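Local coordinates for sugar ABC transporter substrate-binding protein, BlMnBP1 (Bifidobacterium animalis subsp. lactis ATCC 27673, PDB 6I5R), which binds mannobiose and probably hands manno-oligosaccharides derived from beta-mannan to an ABC transporter for uptake, at residues E166-F174 / M303-Q313; F194-Q205 / N404-V415. All coordinates share one frame; numbering follows the deposited sequence.

Interaction 2 is the contact at the sugar pocket: Trp-198 of its 194-205 segment lies against the bound mannobiose. Interaction 1 has no residue among the pocket residues and lies farther out, its centre about 21 Å from the centre of the chain against about 12 Å for interaction 2. The two centres are about 22 Å apart, yet the contacts meet where Phe-305 CE2 packs 3.9 Å from Trp-203 CZ3. Helix 239-252 also touches both, through Val-243 and Thr-246 in interaction 1 and through Tyr-244 and Leu-247 in interaction 2. Their segments alternate along the chain, so the two contacts cross in sequence.

Interaction 1: residues E166-F174 / M303-Q313; sequences ELPKTPEEF and MPFPITVDGKQ
Pro-306 wedges against the start of helix 171-184, and the tight part of the contact is built round its ring. Its CG lies 3.7 Å from CG of Phe-174 and makes an off-centre CH-pi contact, 4.2 Å from the Phe-174 ring centroid. The phenyl is brought there by a first torsion that sets CG trans to its backbone nitrogen (chi1 -169°). Pro-168 CG meets the edge of the same ring in its plane, and Met-303, crossing Pro-168 at about a right angle, brings CE to 3.8 Å from that Pro-168 CG. Beside them a water lies 2.6 Å from Pro-168 O and 2.8 Å from Pro-304 O, with more acceptors about it than it has protons. Here the chain leaves strand 300-304, paired antiparallel with strand 139-155 in this solute-binding fold, and bends through an inverse gamma turn centred on Pro-306. Across the contact, Thr-170 is the N-cap of helix 171-184, its OG1 accepting from Glu-173 N at 3.1 Å.

The outer side is looser and more polar. Thr-308 OG1 donates to Lys-169 O at 2.7 Å, approaching from above the carbonyl plane (40° out of it) at a C=O...donor angle of 129°. With a valine in place of Thr-308, Lys-169 O would probably be left without this hydroxyl donor. The exposed Lys-169 runs outward, its aliphatic part crossing Gln-313 at about a right angle.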
loop_
_atom_site.group_PDB
_atom_site.type_symbol
_atom_site.label_atom_id
_atom_site.label_comp_id
_atom_site.label_asym_id
_atom_site.label_seq_id
_atom_site.Cartn_x
_atom_site.Cartn_y
_atom_site.Cartn_z
ATOM N N GLU A 166 8.743 -13.720 22.375
ATOM C CA GLU A 166 8.315 -14.136 21.046
ATOM C C GLU A 166 7.441 -13.048 20.453
ATOM O O GLU A 166 6.824 -12.281 21.182
ATOM C CB GLU A 166 7.534 -15.432 21.120
ATOM C CG GLU A 166 8.391 -16.542 21.658
ATOM C CD GLU A 166 7.604 -17.580 22.407
ATOM O OE1 GLU A 166 6.521 -18.010 21.914
ATOM O OE2 GLU A 166 8.078 -17.955 23.495
ATOM N N LEU A 167 7.406 -12.965 19.130
ATOM C CA LEU A 167 6.576 -11.953 18.497
ATOM C C LEU A 167 5.098 -12.283 18.689
ATOM O O LEU A 167 4.705 -13.456 18.649
ATOM C CB LEU A 167 6.923 -11.831 17.018
ATOM C CG LEU A 167 8.369 -11.356 16.811
ATOM C CD1 LEU A 167 8.711 -11.394 15.311
ATOM C CD2 LEU A 167 8.617 -9.967 17.373
ATOM N N PRO A 168 4.257 -11.275 18.918
ATOM C CA PRO A 168 2.831 -11.540 19.149
ATOM C C PRO A 168 2.153 -12.029 17.882
ATOM O O PRO A 168 2.454 -11.563 16.786
ATOM C CB PRO A 168 2.271 -10.173 19.584
ATOM C CG PRO A 168 3.243 -9.162 19.069
ATOM C CD PRO A 168 4.606 -9.861 19.098
ATOM N N LYS A 169 1.227 -12.973 18.045
ATOM C CA LYS A 169 0.557 -13.577 16.911
ATOM C C LYS A 169 -0.952 -13.455 16.945
ATOM O O LYS A 169 -1.605 -13.879 15.986
ATOM C CB LYS A 169 0.939 -15.059 16.821
ATOM C CG LYS A 169 2.426 -15.295 16.555
ATOM C CD LYS A 169 2.807 -16.778 16.674
ATOM C CE LYS A 169 1.997 -17.706 15.792
ATOM N NZ LYS A 169 2.065 -19.135 16.268
ATOM N N THR A 170 -1.518 -12.930 18.020
ATOM C CA THR A 170 -2.942 -12.699 18.170
ATOM C C THR A 170 -3.135 -11.282 18.677
ATOM O O THR A 170 -2.194 -10.660 19.180
ATOM C CB THR A 170 -3.548 -13.678 19.176
ATOM O OG1 THR A 170 -3.138 -13.253 20.483
ATOM C CG2 THR A 170 -3.047 -15.104 18.867
ATOM N N PRO A 171 -4.344 -10.744 18.565
ATOM C CA PRO A 171 -4.572 -9.396 19.108
ATOM C C PRO A 171 -4.353 -9.325 20.604
ATOM O O PRO A 171 -3.851 -8.312 21.111
ATOM C CB PRO A 171 -6.025 -9.105 18.717
ATOM C CG PRO A 171 -6.193 -9.862 17.410
ATOM C CD PRO A 171 -5.453 -11.174 17.684
ATOM N N GLU A 172 -4.719 -10.386 21.329
ATOM C CA GLU A 172 -4.577 -10.353 22.780
ATOM C C GLU A 172 -3.108 -10.332 23.188
ATOM O O GLU A 172 -2.722 -9.585 24.099
ATOM C CB GLU A 172 -5.316 -11.541 23.402
ATOM C CG GLU A 172 -6.819 -11.517 23.097
ATOM C CD GLU A 172 -7.273 -12.390 21.900
ATOM O OE1 GLU A 172 -6.566 -12.461 20.842
ATOM O OE2 GLU A 172 -8.384 -13.000 22.051
ATOM N N GLU A 173 -2.276 -11.125 22.508
ATOM C CA GLU A 173 -0.836 -11.091 22.734
ATOM C C GLU A 173 -0.258 -9.717 22.402
ATOM O O GLU A 173 0.581 -9.196 23.139
ATOM C CB GLU A 173 -0.151 -12.188 21.909
ATOM C CG GLU A 173 -0.592 -13.638 22.254
ATOM C CD GLU A 173 0.252 -14.727 21.570
ATOM O OE1 GLU A 173 1.004 -14.414 20.609
ATOM O OE2 GLU A 173 0.154 -15.919 22.008
ATOM N N PHE A 174 -0.713 -9.104 21.301
ATOM C CA PHE A 174 -0.211 -7.776 20.930
ATOM C C PHE A 174 -0.492 -6.761 22.035
ATOM O O PHE A 174 0.398 -6.004 22.432
ATOM C CB PHE A 174 -0.845 -7.324 19.600
ATOM C CG PHE A 174 -0.218 -6.080 18.986
ATOM C CD1 PHE A 174 1.131 -6.043 18.675
ATOM C CD2 PHE A 174 -0.979 -4.969 18.704
ATOM C CE1 PHE A 174 1.679 -4.913 18.093
ATOM C CE2 PHE A 174 -0.416 -3.844 18.133
ATOM C CZ PHE A 174 0.901 -3.828 17.830
ATOM N N MET A 303 7.471 -7.498 11.365
ATOM C CA MET A 303 6.751 -8.686 11.773
ATOM C C MET A 303 5.404 -8.761 11.089
ATOM O O MET A 303 4.849 -7.743 10.658
ATOM C CB MET A 303 6.527 -8.705 13.287
ATOM C CG MET A 303 5.804 -7.487 13.806
ATOM S SD MET A 303 5.475 -7.727 15.554
ATOM C CE MET A 303 3.790 -8.187 15.452
ATOM N N PRO A 304 4.840 -9.953 11.002
ATOM C CA PRO A 304 3.463 -10.072 10.518
ATOM C C PRO A 304 2.508 -9.357 11.457
ATOM O O PRO A 304 2.770 -9.215 12.652
ATOM C CB PRO A 304 3.225 -11.587 10.493
ATOM C CG PRO A 304 4.619 -12.202 10.549
ATOM C CD PRO A 304 5.418 -11.267 11.363
ATOM N N PHE A 305 1.397 -8.893 10.903
ATOM C CA PHE A 305 0.325 -8.383 11.740
ATOM C C PHE A 305 -0.129 -9.497 12.680
ATOM O O PHE A 305 -0.215 -10.657 12.269
ATOM C CB PHE A 305 -0.869 -7.887 10.899
ATOM C CG PHE A 305 -1.893 -7.087 11.707
ATOM C CD1 PHE A 305 -2.971 -7.722 12.311
ATOM C CD2 PHE A 305 -1.753 -5.724 11.893
ATOM C CE1 PHE A 305 -3.877 -7.021 13.073
ATOM C CE2 PHE A 305 -2.663 -5.018 12.659
ATOM C CZ PHE A 305 -3.735 -5.672 13.248
ATOM N N PRO A 306 -0.437 -9.189 13.922
ATOM C CA PRO A 306 -0.713 -10.252 14.913
ATOM C C PRO A 306 -2.121 -10.834 14.852
ATOM O O PRO A 306 -2.926 -10.704 15.759
ATOM C CB PRO A 306 -0.437 -9.535 16.241
ATOM C CG PRO A 306 -0.767 -8.092 15.942
ATOM C CD PRO A 306 -0.384 -7.849 14.533
ATOM N N ILE A 307 -2.410 -11.494 13.740
ATOM C CA ILE A 307 -3.582 -12.344 13.615
ATOM C C ILE A 307 -3.114 -13.710 13.145
ATOM O O ILE A 307 -2.234 -13.812 12.285
ATOM C CB ILE A 307 -4.629 -11.757 12.640
ATOM C CG1 ILE A 307 -5.350 -10.570 13.306
ATOM C CG2 ILE A 307 -5.675 -12.785 12.257
ATOM C CD1 ILE A 307 -6.347 -9.831 12.426
ATOM N N THR A 308 -3.668 -14.745 13.757
ATOM C CA THR A 308 -3.445 -16.128 13.366
ATOM C C THR A 308 -4.779 -16.720 12.937
ATOM O O THR A 308 -5.793 -16.564 13.629
ATOM C CB THR A 308 -2.827 -16.929 14.506
ATOM O OG1 THR A 308 -1.595 -16.322 14.917
ATOM C CG2 THR A 308 -2.566 -18.370 14.073
ATOM N N VAL A 309 -4.779 -17.362 11.781
ATOM C CA VAL A 309 -5.972 -17.970 11.202
ATOM C C VAL A 309 -5.772 -19.480 11.220
ATOM O O VAL A 309 -4.942 -20.002 10.464
ATOM C CB VAL A 309 -6.229 -17.459 9.775
ATOM C CG1 VAL A 309 -7.400 -18.167 9.133
ATOM C CG2 VAL A 309 -6.498 -15.961 9.820
ATOM N N ASP A 310 -6.549 -20.180 12.053
ATOM C CA ASP A 310 -6.491 -21.641 12.130
ATOM C C ASP A 310 -5.044 -22.103 12.231
ATOM O O ASP A 310 -4.593 -23.004 11.511
ATOM C CB ASP A 310 -7.175 -22.269 10.913
ATOM C CG ASP A 310 -7.323 -23.776 11.016
ATOM O OD1 ASP A 310 -7.264 -24.328 12.139
ATOM O OD2 ASP A 310 -7.491 -24.401 9.953
ATOM N N GLY A 311 -4.288 -21.430 13.092
ATOM C CA GLY A 311 -2.913 -21.803 13.343
ATOM C C GLY A 311 -1.871 -21.301 12.368
ATOM O O GLY A 311 -0.696 -21.651 12.529
ATOM N N LYS A 312 -2.234 -20.495 11.368
ATOM C CA LYS A 312 -1.249 -19.969 10.435
ATOM C C LYS A 312 -1.424 -18.463 10.288
ATOM O O LYS A 312 -2.537 -17.944 10.360
ATOM C CB LYS A 312 -1.364 -20.639 9.033
ATOM C CG LYS A 312 -0.448 -20.025 7.949
ATOM C CD LYS A 312 1.039 -20.147 8.270
ATOM C CE LYS A 312 1.854 -20.637 7.028
ATOM N NZ LYS A 312 3.013 -21.567 7.369
ATOM N N GLN A 313 -0.322 -17.770 10.121
ATOM C CA GLN A 313 -0.340 -16.348 9.830
ATOM C C GLN A 313 -0.236 -16.161 8.328
ATOM O O GLN A 313 0.404 -16.957 7.635
ATOM C CB GLN A 313 0.806 -15.636 10.533
ATOM C CG GLN A 313 0.656 -15.652 12.020
ATOM C CD GLN A 313 1.473 -14.590 12.661
ATOM O OE1 GLN A 313 0.942 -13.560 13.104
ATOM N NE2 GLN A 313 2.764 -14.828 12.754
HETATM O O HOH W 1 2.983 -11.492 14.218
#

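Interaction 2: residues F194-Q205 / N404-V415; sequences FVEDWAMGAWDQ and NNGNGKKIQDIV. With ZN (zinc ion), chain G; ZN (zinc ion), chain L; BMA (beta-D-mannopyranose), chain B; BMA (beta-D-mannopyranose), chain C.
Gly-201 and Gly-408 bring their CA atoms to 3.7 Å where helices 197-201 and 409-415 cross at 78°, their axes approaching to 8.1 Å; a CB on Gly-408 would collide with Asp-197 O. Beyond this crossing Met-200 packs against the second helix, crossing Ile-411 obliquely with CB against its CB, while SD meets Val-415 CG2. Gln-412 reaches over Phe-194: its CG sits above one face of the ring in a CH-pi contact, and its extended chain carries NE2 to Phe-194 O at 2.7 Å, a bond of 159° lying near the amide plane. The same NE2 makes only a weak bond to Asp-197 OD1.

Asp-197 divides its carboxylate, OD1 binding a zinc ion at 2.1 Å while the syn lone pair of OD2 takes Lys-409 NZ in a salt bridge of 2.5 Å. Gln-412 holds two waters of that zinc, one through NE2 and the other through OE1, and Lys-409 NZ donates to the second, a second shell round the metal. On the sugar-facing side of the same helix, Trp-198 is one of the residues lining the pocket of this solute-binding protein: it lays its ring over a mannose, with CD2 3.6 Å from C2 of that BMA (chain B). Glu-196 CB and Ala-199 CB back the opposite face, and Glu-196 OE1, itself bound to another zinc ion, accepts from Trp-198 NE1, which is likely to limit the indole's rotation.

At the other end Asp-204 OD2 receives two donors, Lys-410 NZ at 2.7 Å on its syn lone pair and Asn-404 N at 2.9 Å on the anti side; Tyr-244 OH serves OD1. Lys-410 NZ also bonds to Asn-407 O, and Asn-407 OD1 caps the helix start by accepting from Lys-410 N.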
loop_
_atom_site.group_PDB
_atom_site.type_symbol
_atom_site.label_atom_id
_atom_site.label_comp_id
_atom_site.label_asym_id
_atom_site.label_seq_id
_atom_site.Cartn_x
_atom_site.Cartn_y
_atom_site.Cartn_z
ATOM N N PHE A 194 -1.779 9.500 13.152
ATOM C CA PHE A 194 -3.143 9.950 12.908
ATOM C C PHE A 194 -3.200 11.045 11.847
ATOM O O PHE A 194 -4.111 11.065 11.017
ATOM C CB PHE A 194 -3.726 10.439 14.251
ATOM C CG PHE A 194 -5.067 11.084 14.155
ATOM C CD1 PHE A 194 -5.180 12.451 13.875
ATOM C CD2 PHE A 194 -6.219 10.357 14.393
ATOM C CE1 PHE A 194 -6.423 13.049 13.804
ATOM C CE2 PHE A 194 -7.461 10.958 14.322
ATOM C CZ PHE A 194 -7.552 12.318 14.024
ATOM N N VAL A 195 -2.225 11.955 11.841
ATOM C CA VAL A 195 -2.395 13.148 11.017
ATOM C C VAL A 195 -2.280 12.812 9.531
ATOM O O VAL A 195 -2.848 13.514 8.692
ATOM C CB VAL A 195 -1.396 14.253 11.424
ATOM C CG1 VAL A 195 -1.186 15.301 10.306
ATOM C CG2 VAL A 195 -1.874 14.948 12.694
ATOM N N GLU A 196 -1.550 11.761 9.178
ATOM C CA GLU A 196 -1.421 11.346 7.785
ATOM C C GLU A 196 -2.620 10.479 7.412
ATOM O O GLU A 196 -2.776 9.354 7.905
ATOM C CB GLU A 196 -0.116 10.592 7.561
ATOM C CG GLU A 196 1.138 11.369 7.836
ATOM C CD GLU A 196 1.313 12.595 6.944
ATOM O OE1 GLU A 196 1.182 12.506 5.706
ATOM O OE2 GLU A 196 1.602 13.663 7.499
ATOM N N ASP A 197 -3.467 10.985 6.533
ATOM C CA ASP A 197 -4.614 10.205 6.107
ATOM C C ASP A 197 -4.194 8.831 5.585
ATOM O O ASP A 197 -4.857 7.824 5.873
ATOM C CB ASP A 197 -5.418 10.972 5.049
ATOM C CG ASP A 197 -6.222 12.097 5.657
ATOM O OD1 ASP A 197 -5.746 12.656 6.662
ATOM O OD2 ASP A 197 -7.344 12.385 5.165
ATOM N N TRP A 198 -3.099 8.772 4.812
ATOM C CA TRP A 198 -2.720 7.517 4.186
ATOM C C TRP A 198 -2.226 6.539 5.249
ATOM O O TRP A 198 -2.394 5.329 5.096
ATOM C CB TRP A 198 -1.646 7.730 3.122
ATOM C CG TRP A 198 -0.447 8.388 3.661
ATOM C CD1 TRP A 198 -0.160 9.718 3.622
ATOM C CD2 TRP A 198 0.635 7.760 4.360
ATOM N NE1 TRP A 198 1.036 9.948 4.254
ATOM C CE2 TRP A 198 1.532 8.763 4.729
ATOM C CE3 TRP A 198 0.920 6.441 4.721
ATOM C CZ2 TRP A 198 2.709 8.491 5.427
ATOM C CZ3 TRP A 198 2.073 6.180 5.407
ATOM C CH2 TRP A 198 2.949 7.198 5.763
ATOM N N ALA A 199 -1.642 7.049 6.339
ATOM C CA ALA A 199 -1.171 6.138 7.377
ATOM C C ALA A 199 -2.348 5.510 8.133
ATOM O O ALA A 199 -2.283 4.354 8.571
ATOM C CB ALA A 199 -0.250 6.868 8.346
ATOM N N MET A 200 -3.430 6.298 8.290
ATOM C CA MET A 200 -4.617 5.731 8.913
ATOM C C MET A 200 -5.352 4.769 7.964
ATOM O O MET A 200 -5.815 3.694 8.383
ATOM C CB MET A 200 -5.550 6.833 9.380
ATOM C CG MET A 200 -4.968 7.655 10.519
ATOM S SD MET A 200 -5.602 7.100 12.119
ATOM C CE MET A 200 -4.525 5.704 12.499
ATOM N N GLY A 201 -5.418 5.167 6.684
ATOM C CA GLY A 201 -6.054 4.307 5.697
ATOM C C GLY A 201 -5.351 2.969 5.525
ATOM O O GLY A 201 -5.967 2.000 5.066
ATOM N N ALA A 202 -4.053 2.909 5.839
ATOM C CA ALA A 202 -3.278 1.676 5.723
ATOM C C ALA A 202 -3.867 0.537 6.539
ATOM O O ALA A 202 -3.659 -0.635 6.200
ATOM C CB ALA A 202 -1.827 1.943 6.151
ATOM N N TRP A 203 -4.631 0.847 7.593
ATOM C CA TRP A 203 -5.226 -0.232 8.366
ATOM C C TRP A 203 -6.144 -1.105 7.518
ATOM O O TRP A 203 -6.334 -2.283 7.839
ATOM C CB TRP A 203 -5.965 0.347 9.572
ATOM C CG TRP A 203 -5.014 0.747 10.645
ATOM C CD1 TRP A 203 -4.272 1.888 10.700
ATOM C CD2 TRP A 203 -4.670 -0.021 11.804
ATOM N NE1 TRP A 203 -3.492 1.891 11.845
ATOM C CE2 TRP A 203 -3.722 0.726 12.534
ATOM C CE3 TRP A 203 -5.070 -1.272 12.295
ATOM C CZ2 TRP A 203 -3.166 0.258 13.730
ATOM C CZ3 TRP A 203 -4.526 -1.723 13.485
ATOM C CH2 TRP A 203 -3.575 -0.965 14.179
ATOM N N ASP A 204 -6.680 -0.575 6.412
ATOM C CA ASP A 204 -7.504 -1.382 5.525
ATOM C C ASP A 204 -6.692 -2.453 4.807
ATOM O O ASP A 204 -7.271 -3.366 4.215
ATOM C CB ASP A 204 -8.187 -0.513 4.461
ATOM C CG ASP A 204 -9.291 0.400 5.020
ATOM O OD1 ASP A 204 -9.688 0.262 6.191
ATOM O OD2 ASP A 204 -9.778 1.262 4.259
ATOM N N GLN A 205 -5.365 -2.354 4.841
ATOM C CA GLN A 205 -4.525 -3.292 4.121
ATOM C C GLN A 205 -4.420 -4.634 4.810
ATOM O O GLN A 205 -3.857 -5.564 4.226
ATOM C CB GLN A 205 -3.130 -2.703 3.955
ATOM C CG GLN A 205 -3.131 -1.445 3.094
ATOM C CD GLN A 205 -1.784 -0.760 3.019
ATOM O OE1 GLN A 205 -0.802 -1.210 3.609
ATOM N NE2 GLN A 205 -1.735 0.359 2.289
ATOM N N ASN A 404 -9.622 0.290 1.571
ATOM C CA ASN A 404 -8.362 0.133 0.842
ATOM C C ASN A 404 -8.341 0.999 -0.420
ATOM O O ASN A 404 -7.672 0.665 -1.403
ATOM C CB ASN A 404 -8.112 -1.347 0.514
ATOM C CG ASN A 404 -6.639 -1.704 0.505
ATOM O OD1 ASN A 404 -5.856 -1.210 1.326
ATOM N ND2 ASN A 404 -6.248 -2.556 -0.440
ATOM N N ASN A 405 -9.058 2.124 -0.391
ATOM C CA ASN A 405 -9.222 2.975 -1.566
ATOM C C ASN A 405 -9.360 4.429 -1.124
ATOM O O ASN A 405 -10.275 5.142 -1.533
ATOM C CB ASN A 405 -10.423 2.528 -2.396
ATOM C CG ASN A 405 -10.439 3.154 -3.781
ATOM O OD1 ASN A 405 -11.379 3.875 -4.140
ATOM N ND2 ASN A 405 -9.390 2.880 -4.582
ATOM N N GLY A 406 -8.473 4.873 -0.233
ATOM C CA GLY A 406 -8.289 6.284 0.028
ATOM C C GLY A 406 -8.862 6.823 1.329
ATOM O O GLY A 406 -8.437 7.905 1.758
ATOM N N ASN A 407 -9.806 6.136 1.973
ATOM C CA ASN A 407 -10.556 6.768 3.073
ATOM C C ASN A 407 -9.900 6.410 4.410
ATOM O O ASN A 407 -10.242 5.425 5.065
ATOM C CB ASN A 407 -12.039 6.399 3.049
ATOM C CG ASN A 407 -12.835 7.035 4.225
ATOM O OD1 ASN A 407 -12.268 7.634 5.144
ATOM N ND2 ASN A 407 -14.155 6.903 4.178
ATOM N N GLY A 408 -8.959 7.242 4.819
ATOM C CA GLY A 408 -8.389 7.186 6.146
ATOM C C GLY A 408 -9.187 7.961 7.170
ATOM O O GLY A 408 -8.874 7.923 8.355
ATOM N N LYS A 409 -10.239 8.661 6.750
ATOM C CA LYS A 409 -11.008 9.463 7.690
ATOM C C LYS A 409 -11.800 8.569 8.642
ATOM O O LYS A 409 -11.929 8.877 9.832
ATOM C CB LYS A 409 -11.943 10.423 6.934
ATOM C CG LYS A 409 -11.347 11.794 6.523
ATOM C CD LYS A 409 -10.363 11.638 5.424
ATOM C CE LYS A 409 -10.210 12.894 4.572
ATOM N NZ LYS A 409 -9.330 13.904 5.213
ATOM N N LYS A 410 -12.318 7.453 8.147
ATOM C CA LYS A 410 -13.078 6.559 9.015
ATOM C C LYS A 410 -12.182 5.934 10.083
ATOM O O LYS A 410 -12.643 5.583 11.171
ATOM C CB LYS A 410 -13.756 5.475 8.179
ATOM C CG LYS A 410 -12.779 4.522 7.470
ATOM C CD LYS A 410 -13.506 3.357 6.795
ATOM C CE LYS A 410 -12.555 2.352 6.166
ATOM N NZ LYS A 410 -11.774 2.872 5.022
ATOM N N ILE A 411 -10.902 5.768 9.774
ATOM C CA ILE A 411 -9.957 5.204 10.728
ATOM C C ILE A 411 -9.581 6.251 11.766
ATOM O O ILE A 411 -9.379 5.939 12.941
ATOM C CB ILE A 411 -8.703 4.696 9.984
ATOM C CG1 ILE A 411 -9.079 3.785 8.838
ATOM C CG2 ILE A 411 -7.722 3.984 10.926
ATOM C CD1 ILE A 411 -9.839 2.553 9.239
ATOM N N GLN A 412 -9.457 7.508 11.338
ATOM C CA GLN A 412 -9.290 8.595 12.288
ATOM C C GLN A 412 -10.448 8.609 13.280
ATOM O O GLN A 412 -10.241 8.832 14.474
ATOM C CB GLN A 412 -9.151 9.928 11.540
ATOM C CG GLN A 412 -7.801 10.052 10.842
ATOM C CD GLN A 412 -7.670 11.262 9.932
ATOM O OE1 GLN A 412 -8.663 11.783 9.422
ATOM N NE2 GLN A 412 -6.425 11.705 9.718
ATOM N N ASP A 413 -11.663 8.301 12.810
ATOM C CA ASP A 413 -12.816 8.274 13.697
ATOM C C ASP A 413 -12.675 7.172 14.736
ATOM O O ASP A 413 -13.037 7.358 15.901
ATOM C CB ASP A 413 -14.102 8.091 12.890
ATOM C CG ASP A 413 -15.348 8.283 13.729
ATOM O OD1 ASP A 413 -15.379 9.285 14.462
ATOM O OD2 ASP A 413 -16.297 7.451 13.611
ATOM N N ILE A 414 -12.111 6.027 14.351
ATOM C CA ILE A 414 -11.832 4.993 15.343
ATOM C C ILE A 414 -10.957 5.562 16.455
ATOM O O ILE A 414 -11.232 5.378 17.648
ATOM C CB ILE A 414 -11.174 3.762 14.694
ATOM C CG1 ILE A 414 -12.134 3.093 13.717
ATOM C CG2 ILE A 414 -10.765 2.767 15.779
ATOM C CD1 ILE A 414 -11.559 1.934 12.939
ATOM N N VAL A 415 -9.876 6.238 16.076
ATOM C CA VAL A 415 -8.962 6.807 17.066
ATOM C C VAL A 415 -9.693 7.819 17.934
ATOM O O VAL A 415 -9.544 7.847 19.159
ATOM C CB VAL A 415 -7.750 7.449 16.366
ATOM C CG1 VAL A 415 -6.855 8.214 17.370
ATOM C CG2 VAL A 415 -6.950 6.409 15.611
HETATM ZN ZN ZN G . -6.257 14.669 7.164
HETATM ZN ZN ZN L . 0.715 14.203 4.356
HETATM C C1 BMA B . 3.878 7.212 1.588
HETATM C C2 BMA B . 2.354 7.305 1.273
HETATM C C3 BMA B . 1.789 5.918 1.288
HETATM C C4 BMA B . 2.640 4.955 0.467
HETATM C C5 BMA B . 4.098 4.983 0.929
HETATM C C6 BMA B . 4.977 4.090 0.076
HETATM O O2 BMA B . 2.131 7.761 -0.059
HETATM O O3 BMA B . 0.442 5.866 0.807
HETATM O O4 BMA B . 2.130 3.662 0.663
HETATM O O5 BMA B . 4.574 6.332 0.789
HETATM O O6 BMA B . 5.021 4.570 -1.278
HETATM C C1 BMA C . 7.676 10.707 2.247
HETATM C C2 BMA C . 7.938 9.182 2.155
HETATM C C3 BMA C . 6.725 8.501 1.533
HETATM C C4 BMA C . 5.442 9.001 2.146
HETATM C C5 BMA C . 5.397 10.535 2.166
HETATM C C6 BMA C . 4.105 11.057 2.745
HETATM O O1 BMA C . 8.769 11.179 2.967
HETATM O O2 BMA C . 8.049 8.676 3.523
HETATM O O3 BMA C . 6.797 7.122 1.645
HETATM O O4 BMA C . 4.322 8.528 1.397
HETATM O O5 BMA C . 6.508 11.009 2.911
HETATM O O6 BMA C . 4.021 12.426 2.334
HETATM O O HOH W 2 -5.188 14.482 8.912
HETATM O O HOH W 3 0.508 15.830 6.274
HETATM O O HOH W 4 -4.380 1.446 1.617
HETATM O O HOH W 5 -8.145 14.067 7.867
HETATM O O HOH W 6 2.194 14.232 3.558
HETATM O O HOH W 7 0.061 13.096 3.094
HETATM O O HOH W 8 -0.490 15.706 3.756
#